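Local coordinates for translation initiation factor eIF2b-like protein (Chaetomium thermophilum, PDB 4ZEM), which forms the beta subunit of eIF2B, the heterodecameric complex that probably acts as guanine nucleotide exchange factor during translation initiation, at residues Tyr194-Gln199 against Asn266-Gly271; Thr218-Ser223 against Ser249-Ala254. All coordinates share one frame; numbering follows the deposited sequence.

Both contacts lie in one mixed beta-sheet, their centres about 9 Å apart, and they are linked through its neighbouring strands 194-198 and 218-222: Val-195 O to Ile-220 N and Ala-197 N to Ile-220 O are both probable hydrogen bonds. Contact 2 (218-223 with 249-254) is nested along the chain inside the loop that contact 1 (194-199 with 266-271) closes. Across the sheet the strands stand in the order 249-252, 218-222, 194-198, 267-271, all parallel, the 3-2-1-4 order of a Rossmann-like fold. Contact 2 lies at one edge of the sheet within this chain, whereas contact 1 joins its two halves, where the chain crosses over from strand 249-252 to begin the other half.

Contact 1: Tyr194-Gln199 against Asn266-Gly271; sequences YVLAYQ and NKVIFG
Tyr-194 and Asn-266 are joined by two hydrogen bonds at the start of the strand pair, one through the asparagine side chain, one between backbones. Asn-266 OD1 accepts from Tyr-194 N at 2.6 Å, on a lone pair and in the carbonyl plane. With CG anti to the carbonyl carbon (chi1 -69°), the Asn-266 amide reaches back to that N-H, while Asn-266 N donates to Tyr-194 O at 2.7 Å. The tyrosine ring leads away, to a cation-pi contact with Arg-264. With an alanine in place of Asn-266 OD1 is gone, and the Tyr-194 N-H would probably be left without its acceptor, the backbone bond alone joining the pair.

Leu-196 is held on both polar atoms: its N donates to Lys-267 O at 2.8 Å, and its O accepts from Ile-269 N, both nearly along the C=O axis. On one face Leu-196 CD1 lies 3.6 Å from Val-268 CG1, the two side chains running the same way. On the other, Ile-269 CD1 meets Val-195 CG1 at 3.7 Å.

Tyr-198 N to Ile-269 O is a weak bond of 3.4 Å, and water 1 donates to Tyr-198 O and Ile-269 O. Tyr-198 and Phe-270 CA atoms are 6.0 Å apart, against 4.7 Å for Leu-196 and Val-268. Direct hydrogen bonds thus hold the ladder's beginning, bonds with apolar contacts on both faces its middle, and water takes over part of the bonding where the strands draw apart.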
ATOM      1  N   TYR A 194       3.811   1.779 -27.478  1.00 42.76           N
ATOM      2  CA  TYR A 194       5.162   1.989 -26.981  1.00 36.05           C
ATOM      3  C   TYR A 194       5.026   2.515 -25.563  1.00 41.91           C
ATOM      4  O   TYR A 194       4.621   3.663 -25.353  1.00 43.38           O
ATOM      5  CB  TYR A 194       5.911   2.964 -27.878  1.00 34.33           C
ATOM      6  CG  TYR A 194       6.786   2.282 -28.894  1.00 45.48           C
ATOM      7  CD1 TYR A 194       8.149   2.552 -28.970  1.00 38.94           C
ATOM      8  CD2 TYR A 194       6.236   1.401 -29.819  1.00 40.50           C
ATOM      9  CE1 TYR A 194       8.944   1.940 -29.928  1.00 40.89           C
ATOM     10  CE2 TYR A 194       7.025   0.764 -30.764  1.00 43.70           C
ATOM     11  CZ  TYR A 194       8.372   1.040 -30.819  1.00 45.14           C
ATOM     12  OH  TYR A 194       9.137   0.413 -31.771  1.00 44.58           O
ATOM     13  N   VAL A 195       5.363   1.668 -24.596  1.00 31.96           N
ATOM     14  CA  VAL A 195       5.125   1.980 -23.193  1.00 31.86           C
ATOM     15  C   VAL A 195       6.428   2.248 -22.469  1.00 37.76           C
ATOM     16  O   VAL A 195       7.294   1.376 -22.367  1.00 40.57           O
ATOM     17  CB  VAL A 195       4.381   0.819 -22.484  1.00 35.47           C
ATOM     18  CG1 VAL A 195       4.210   1.106 -21.003  1.00 38.41           C
ATOM     19  CG2 VAL A 195       3.036   0.567 -23.148  1.00 32.61           C
ATOM     20  N   LEU A 196       6.544   3.448 -21.918  1.00 38.88           N
ATOM     21  CA  LEU A 196       7.748   3.833 -21.208  1.00 37.19           C
ATOM     22  C   LEU A 196       7.545   3.518 -19.726  1.00 36.61           C
ATOM     23  O   LEU A 196       6.663   4.075 -19.074  1.00 39.24           O
ATOM     24  CB  LEU A 196       8.058   5.318 -21.460  1.00 45.45           C
ATOM     25  CG  LEU A 196       9.272   6.046 -20.858  1.00 50.52           C
ATOM     26  CD1 LEU A 196       9.093   6.417 -19.398  1.00 55.53           C
ATOM     27  CD2 LEU A 196      10.567   5.274 -21.077  1.00 46.43           C
ATOM     28  N   ALA A 197       8.350   2.598 -19.209  1.00 38.56           N
ATOM     29  CA  ALA A 197       8.273   2.227 -17.801  1.00 34.38           C
ATOM     30  C   ALA A 197       9.484   2.768 -17.073  1.00 39.59           C
ATOM     31  O   ALA A 197      10.609   2.318 -17.303  1.00 40.50           O
ATOM     32  CB  ALA A 197       8.194   0.715 -17.641  1.00 37.10           C
ATOM     33  N   TYR A 198       9.255   3.709 -16.165  1.00 48.82           N
ATOM     34  CA  TYR A 198      10.372   4.353 -15.495  1.00 50.97           C
ATOM     35  C   TYR A 198      10.637   3.618 -14.191  1.00 47.08           C
ATOM     36  O   TYR A 198       9.763   3.555 -13.328  1.00 55.03           O
ATOM     37  CB  TYR A 198      10.087   5.836 -15.243  1.00 39.60           C
ATOM     38  CG  TYR A 198      11.198   6.534 -14.503  1.00 41.58           C
ATOM     39  CD1 TYR A 198      12.216   7.171 -15.208  1.00 41.01           C
ATOM     40  CD2 TYR A 198      11.253   6.546 -13.114  1.00 40.05           C
ATOM     41  CE1 TYR A 198      13.255   7.803 -14.556  1.00 48.18           C
ATOM     42  CE2 TYR A 198      12.294   7.181 -12.448  1.00 49.25           C
ATOM     43  CZ  TYR A 198      13.292   7.807 -13.181  1.00 53.54           C
ATOM     44  OH  TYR A 198      14.332   8.446 -12.546  1.00 61.76           O
ATOM     45  N   GLN A 199      11.838   3.047 -14.079  1.00 49.36           N
ATOM     46  CA  GLN A 199      12.242   2.239 -12.920  1.00 52.04           C
ATOM     47  C   GLN A 199      11.142   1.326 -12.384  1.00 43.84           C
ATOM     48  O   GLN A 199      10.713   1.491 -11.247  1.00 52.45           O
ATOM     49  CB  GLN A 199      12.737   3.135 -11.785  1.00 49.66           C
ATOM     50  CG  GLN A 199      13.925   4.002 -12.138  1.00 62.39           C
ATOM     51  CD  GLN A 199      14.776   4.311 -10.921  1.00 72.59           C
ATOM     52  OE1 GLN A 199      14.595   3.713  -9.861  1.00 76.13           O
ATOM     53  NE2 GLN A 199      15.716   5.236 -11.071  1.00 80.62           N
ATOM     54  N   ASN A 266       3.940   5.983 -26.448  1.00 47.54           N
ATOM     55  CA  ASN A 266       2.495   6.198 -26.339  1.00 42.75           C
ATOM     56  C   ASN A 266       2.042   6.613 -24.939  1.00 47.65           C
ATOM     57  O   ASN A 266       1.135   7.427 -24.789  1.00 52.70           O
ATOM     58  CB  ASN A 266       1.759   4.940 -26.776  1.00 37.99           C
ATOM     59  CG  ASN A 266       1.906   4.681 -28.255  1.00 41.78           C
ATOM     60  OD1 ASN A 266       2.581   3.737 -28.665  1.00 41.84           O
ATOM     61  ND2 ASN A 266       1.270   5.517 -29.068  1.00 46.87           N
ATOM     62  N   LYS A 267       2.648   6.015 -23.919  1.00 45.47           N
ATOM     63  CA  LYS A 267       2.274   6.293 -22.540  1.00 49.20           C
ATOM     64  C   LYS A 267       3.425   6.005 -21.589  1.00 49.01           C
ATOM     65  O   LYS A 267       4.334   5.237 -21.906  1.00 48.24           O
ATOM     66  CB  LYS A 267       1.049   5.475 -22.127  1.00 45.22           C
ATOM     67  CG  LYS A 267       1.190   3.980 -22.348  1.00 42.57           C
ATOM     68  CD  LYS A 267      -0.174   3.332 -22.514  1.00 50.38           C
ATOM     69  CE  LYS A 267      -0.945   3.965 -23.657  1.00 53.67           C
ATOM     70  NZ  LYS A 267      -2.257   3.302 -23.866  1.00 64.85           N
ATOM     71  N   VAL A 268       3.370   6.642 -20.425  1.00 46.12           N
ATOM     72  CA  VAL A 268       4.361   6.476 -19.371  1.00 43.00           C
ATOM     73  C   VAL A 268       3.698   5.894 -18.134  1.00 40.78           C
ATOM     74  O   VAL A 268       2.652   6.377 -17.698  1.00 36.97           O
ATOM     75  CB  VAL A 268       5.037   7.810 -18.997  1.00 44.71           C
ATOM     76  CG1 VAL A 268       6.048   7.586 -17.890  1.00 37.83           C
ATOM     77  CG2 VAL A 268       5.704   8.445 -20.221  1.00 46.17           C
ATOM     78  N   ILE A 269       4.321   4.869 -17.564  1.00 36.66           N
ATOM     79  CA  ILE A 269       3.782   4.174 -16.402  1.00 38.55           C
ATOM     80  C   ILE A 269       4.759   4.230 -15.228  1.00 47.76           C
ATOM     81  O   ILE A 269       5.947   3.970 -15.394  1.00 43.53           O
ATOM     82  CB  ILE A 269       3.437   2.710 -16.746  1.00 37.81           C
ATOM     83  CG1 ILE A 269       2.329   2.674 -17.799  1.00 50.12           C
ATOM     84  CG2 ILE A 269       2.981   1.953 -15.514  1.00 51.30           C
ATOM     85  CD1 ILE A 269       1.890   1.280 -18.185  1.00 69.63           C
ATOM     86  N   PHE A 270       4.244   4.563 -14.042  1.00 53.29           N
ATOM     87  CA  PHE A 270       5.047   4.588 -12.819  1.00 49.26           C
ATOM     88  C   PHE A 270       4.423   3.761 -11.713  1.00 41.68           C
ATOM     89  O   PHE A 270       3.200   3.654 -11.604  1.00 38.86           O
ATOM     90  CB  PHE A 270       5.173   6.008 -12.238  1.00 48.05           C
ATOM     91  CG  PHE A 270       5.836   7.005 -13.126  1.00 50.94           C
ATOM     92  CD1 PHE A 270       5.080   7.934 -13.818  1.00 52.78           C
ATOM     93  CD2 PHE A 270       7.212   7.069 -13.213  1.00 66.84           C
ATOM     94  CE1 PHE A 270       5.683   8.879 -14.618  1.00 61.65           C
ATOM     95  CE2 PHE A 270       7.822   8.018 -14.010  1.00 75.13           C
ATOM     96  CZ  PHE A 270       7.058   8.921 -14.715  1.00 71.34           C
ATOM     97  N   GLY A 271       5.270   3.199 -10.861  1.00 38.03           N
ATOM     98  CA  GLY A 271       4.774   2.628  -9.630  1.00 36.65           C
ATOM     99  C   GLY A 271       4.780   3.767  -8.622  1.00 39.80           C
ATOM    100  O   GLY A 271       5.747   4.527  -8.539  1.00 50.82           O
TER
HETATM  101  O   HOH W   1       7.623   1.838 -14.105  1.00 51.59           O
HETATM  102  O   HOH W   2       7.793   1.903 -10.690  1.00 49.88           O

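Contact 2: Thr218-Ser223 against Ser249-Ala254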
ATOM      1  N   THR A 218       5.522  -2.869 -27.104  1.00 37.87           N
ATOM      2  CA  THR A 218       6.920  -2.610 -26.789  1.00 33.73           C
ATOM      3  C   THR A 218       7.075  -1.895 -25.451  1.00 37.70           C
ATOM      4  O   THR A 218       6.372  -0.923 -25.169  1.00 43.48           O
ATOM      5  CB  THR A 218       7.582  -1.770 -27.912  1.00 43.18           C
ATOM      6  OG1 THR A 218       7.486  -2.480 -29.155  1.00 47.55           O
ATOM      7  CG2 THR A 218       9.041  -1.496 -27.610  1.00 40.52           C
ATOM      8  N   VAL A 219       8.019  -2.358 -24.641  1.00 37.04           N
ATOM      9  CA  VAL A 219       8.289  -1.720 -23.362  1.00 39.71           C
ATOM     10  C   VAL A 219       9.660  -1.051 -23.370  1.00 41.24           C
ATOM     11  O   VAL A 219      10.671  -1.676 -23.695  1.00 39.35           O
ATOM     12  CB  VAL A 219       8.211  -2.740 -22.207  1.00 35.77           C
ATOM     13  CG1 VAL A 219       8.638  -2.114 -20.889  1.00 34.92           C
ATOM     14  CG2 VAL A 219       6.810  -3.281 -22.099  1.00 32.66           C
ATOM     15  N   ILE A 220       9.682   0.224 -23.000  1.00 32.31           N
ATOM     16  CA  ILE A 220      10.926   0.972 -22.911  1.00 38.46           C
ATOM     17  C   ILE A 220      11.282   1.166 -21.439  1.00 49.79           C
ATOM     18  O   ILE A 220      10.490   1.703 -20.659  1.00 43.17           O
ATOM     19  CB  ILE A 220      10.829   2.342 -23.610  1.00 47.39           C
ATOM     20  CG1 ILE A 220      10.455   2.181 -25.089  1.00 48.50           C
ATOM     21  CG2 ILE A 220      12.137   3.106 -23.469  1.00 51.05           C
ATOM     22  CD1 ILE A 220       8.962   2.225 -25.358  1.00 44.78           C
ATOM     23  N   LEU A 221      12.448   0.665 -21.052  1.00 43.79           N
ATOM     24  CA  LEU A 221      12.885   0.766 -19.670  1.00 46.25           C
ATOM     25  C   LEU A 221      13.893   1.899 -19.527  1.00 57.71           C
ATOM     26  O   LEU A 221      14.962   1.875 -20.139  1.00 64.86           O
ATOM     27  CB  LEU A 221      13.483  -0.560 -19.205  1.00 43.67           C
ATOM     28  CG  LEU A 221      12.536  -1.761 -19.259  1.00 48.66           C
ATOM     29  CD1 LEU A 221      13.308  -3.037 -19.073  1.00 54.40           C
ATOM     30  CD2 LEU A 221      11.475  -1.654 -18.185  1.00 40.72           C
ATOM     31  N   ALA A 222      13.530   2.907 -18.744  1.00 55.12           N
ATOM     32  CA  ALA A 222      14.391   4.063 -18.550  1.00 55.35           C
ATOM     33  C   ALA A 222      14.655   4.322 -17.075  1.00 55.30           C
ATOM     34  O   ALA A 222      13.753   4.218 -16.246  1.00 58.51           O
ATOM     35  CB  ALA A 222      13.778   5.295 -19.194  1.00 56.16           C
ATOM     36  N   SER A 223      15.901   4.634 -16.746  1.00 62.41           N
ATOM     37  CA  SER A 223      16.223   5.073 -15.399  1.00 66.78           C
ATOM     38  C   SER A 223      17.212   6.218 -15.497  1.00 76.41           C
ATOM     39  O   SER A 223      18.178   6.141 -16.255  1.00 95.34           O
ATOM     40  CB  SER A 223      16.808   3.926 -14.576  1.00 67.55           C
ATOM     41  OG  SER A 223      17.280   4.396 -13.326  1.00 80.95           O
ATOM     42  N   SER A 249       8.589  -6.746 -27.182  1.00 35.95           N
ATOM     43  CA  SER A 249       9.874  -6.119 -27.453  1.00 34.20           C
ATOM     44  C   SER A 249      10.259  -5.178 -26.323  1.00 38.68           C
ATOM     45  O   SER A 249       9.399  -4.541 -25.707  1.00 38.56           O
ATOM     46  CB  SER A 249       9.850  -5.380 -28.799  1.00 36.17           C
ATOM     47  OG  SER A 249       9.637  -6.297 -29.862  1.00 39.93           O
ATOM     48  N   THR A 250      11.553  -5.116 -26.034  1.00 35.58           N
ATOM     49  CA  THR A 250      12.056  -4.244 -24.979  1.00 39.50           C
ATOM     50  C   THR A 250      13.152  -3.335 -25.495  1.00 40.94           C
ATOM     51  O   THR A 250      13.998  -3.739 -26.299  1.00 39.75           O
ATOM     52  CB  THR A 250      12.578  -5.038 -23.764  1.00 36.09           C
ATOM     53  OG1 THR A 250      13.499  -6.045 -24.210  1.00 40.31           O
ATOM     54  CG2 THR A 250      11.425  -5.708 -23.041  1.00 36.90           C
ATOM     55  N   ILE A 251      13.098  -2.088 -25.040  1.00 36.42           N
ATOM     56  CA  ILE A 251      14.065  -1.083 -25.427  1.00 37.52           C
ATOM     57  C   ILE A 251      14.788  -0.540 -24.207  1.00 38.18           C
ATOM     58  O   ILE A 251      14.170  -0.229 -23.194  1.00 49.01           O
ATOM     59  CB  ILE A 251      13.379   0.068 -26.192  1.00 39.80           C
ATOM     60  CG1 ILE A 251      12.812  -0.463 -27.516  1.00 38.90           C
ATOM     61  CG2 ILE A 251      14.353   1.219 -26.431  1.00 36.26           C
ATOM     62  CD1 ILE A 251      12.062   0.564 -28.356  1.00 34.95           C
ATOM     63  N   ASN A 252      16.109  -0.476 -24.292  1.00 45.57           N
ATOM     64  CA  ASN A 252      16.910   0.169 -23.262  1.00 47.60           C
ATOM     65  C   ASN A 252      17.316   1.551 -23.736  1.00 46.85           C
ATOM     66  O   ASN A 252      17.859   1.703 -24.828  1.00 56.13           O
ATOM     67  CB  ASN A 252      18.144  -0.663 -22.910  1.00 55.14           C
ATOM     68  CG  ASN A 252      17.846  -1.727 -21.875  1.00 70.93           C
ATOM     69  OD1 ASN A 252      17.212  -1.457 -20.852  1.00 80.72           O
ATOM     70  ND2 ASN A 252      18.293  -2.949 -22.139  1.00 78.64           N
ATOM     71  N   LEU A 253      17.049   2.547 -22.907  1.00 57.80           N
ATOM     72  CA  LEU A 253      17.346   3.933 -23.223  1.00 57.38           C
ATOM     73  C   LEU A 253      18.573   4.472 -22.527  1.00 62.84           C
ATOM     74  O   LEU A 253      18.816   4.177 -21.366  1.00 82.59           O
ATOM     75  CB  LEU A 253      16.173   4.814 -22.822  1.00 58.40           C
ATOM     76  CG  LEU A 253      15.168   5.174 -23.897  1.00 60.33           C
ATOM     77  CD1 LEU A 253      14.319   6.322 -23.384  1.00 59.24           C
ATOM     78  CD2 LEU A 253      15.909   5.582 -25.154  1.00 64.07           C
ATOM     79  N   ALA A 254      19.345   5.271 -23.251  1.00 53.32           N
ATOM     80  CA  ALA A 254      20.525   5.895 -22.688  1.00 71.42           C
ATOM     81  C   ALA A 254      20.024   6.918 -21.675  1.00 85.40           C
ATOM     82  O   ALA A 254      18.914   7.427 -21.800  1.00 73.36           O
ATOM     83  CB  ALA A 254      21.341   6.567 -23.774  1.00 59.54           C
TER
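Ile-220 and Ile-251 share a first torsion, chi1 -58° and -65°, which sets CG1 of each anti to its carbonyl carbon and lays the two side chains side by side, pointing the same way. Their closest approach is Ile-220 CG1 to Ile-251 CB, 3.8 Å. That torsion turns the other branch of Ile-220, CG2, toward the end of the pair, where it meets Leu-253 CG at 3.7 Å. The methyl CG2 of Thr-218 stands anti to the backbone nitrogen and lies 3.7 Å from Ile-251 CD1. Ile-251 is accordingly flanked by two side chains of the other strand, in keeping with its having the largest area buried by this contact.

The backbone evidence is that of a parallel ladder. Val-219 is bonded on both polar atoms: its N donates to Ser-249 O at 2.8 Å, and its O accepts from Ile-251 N at the same distance. Leu-221 N then donates to Ile-251 O at 2.9 Å. The strand axes approach to 4.6 Å, and the CA atoms are farther apart at Leu-221 and Asn-252 than at Ile-220 and Ile-251.

Strand 218-222, helix 237-246 and strand 249-252 make a beta-alpha-beta crossover. The helix covers the face bearing Leu-221, Thr-250 and Asn-252 through Arg-240, and its Asn-244 OD1 is hydrogen-bonded to Thr-250 OG1. Tyr-261 of helix 258-261 packs on Ile-220, Ile-251 and Leu-253 from the other face. Strand 194-198 continues the sheet beyond 218-222, whereas 249-252 is its outermost strand within the chain.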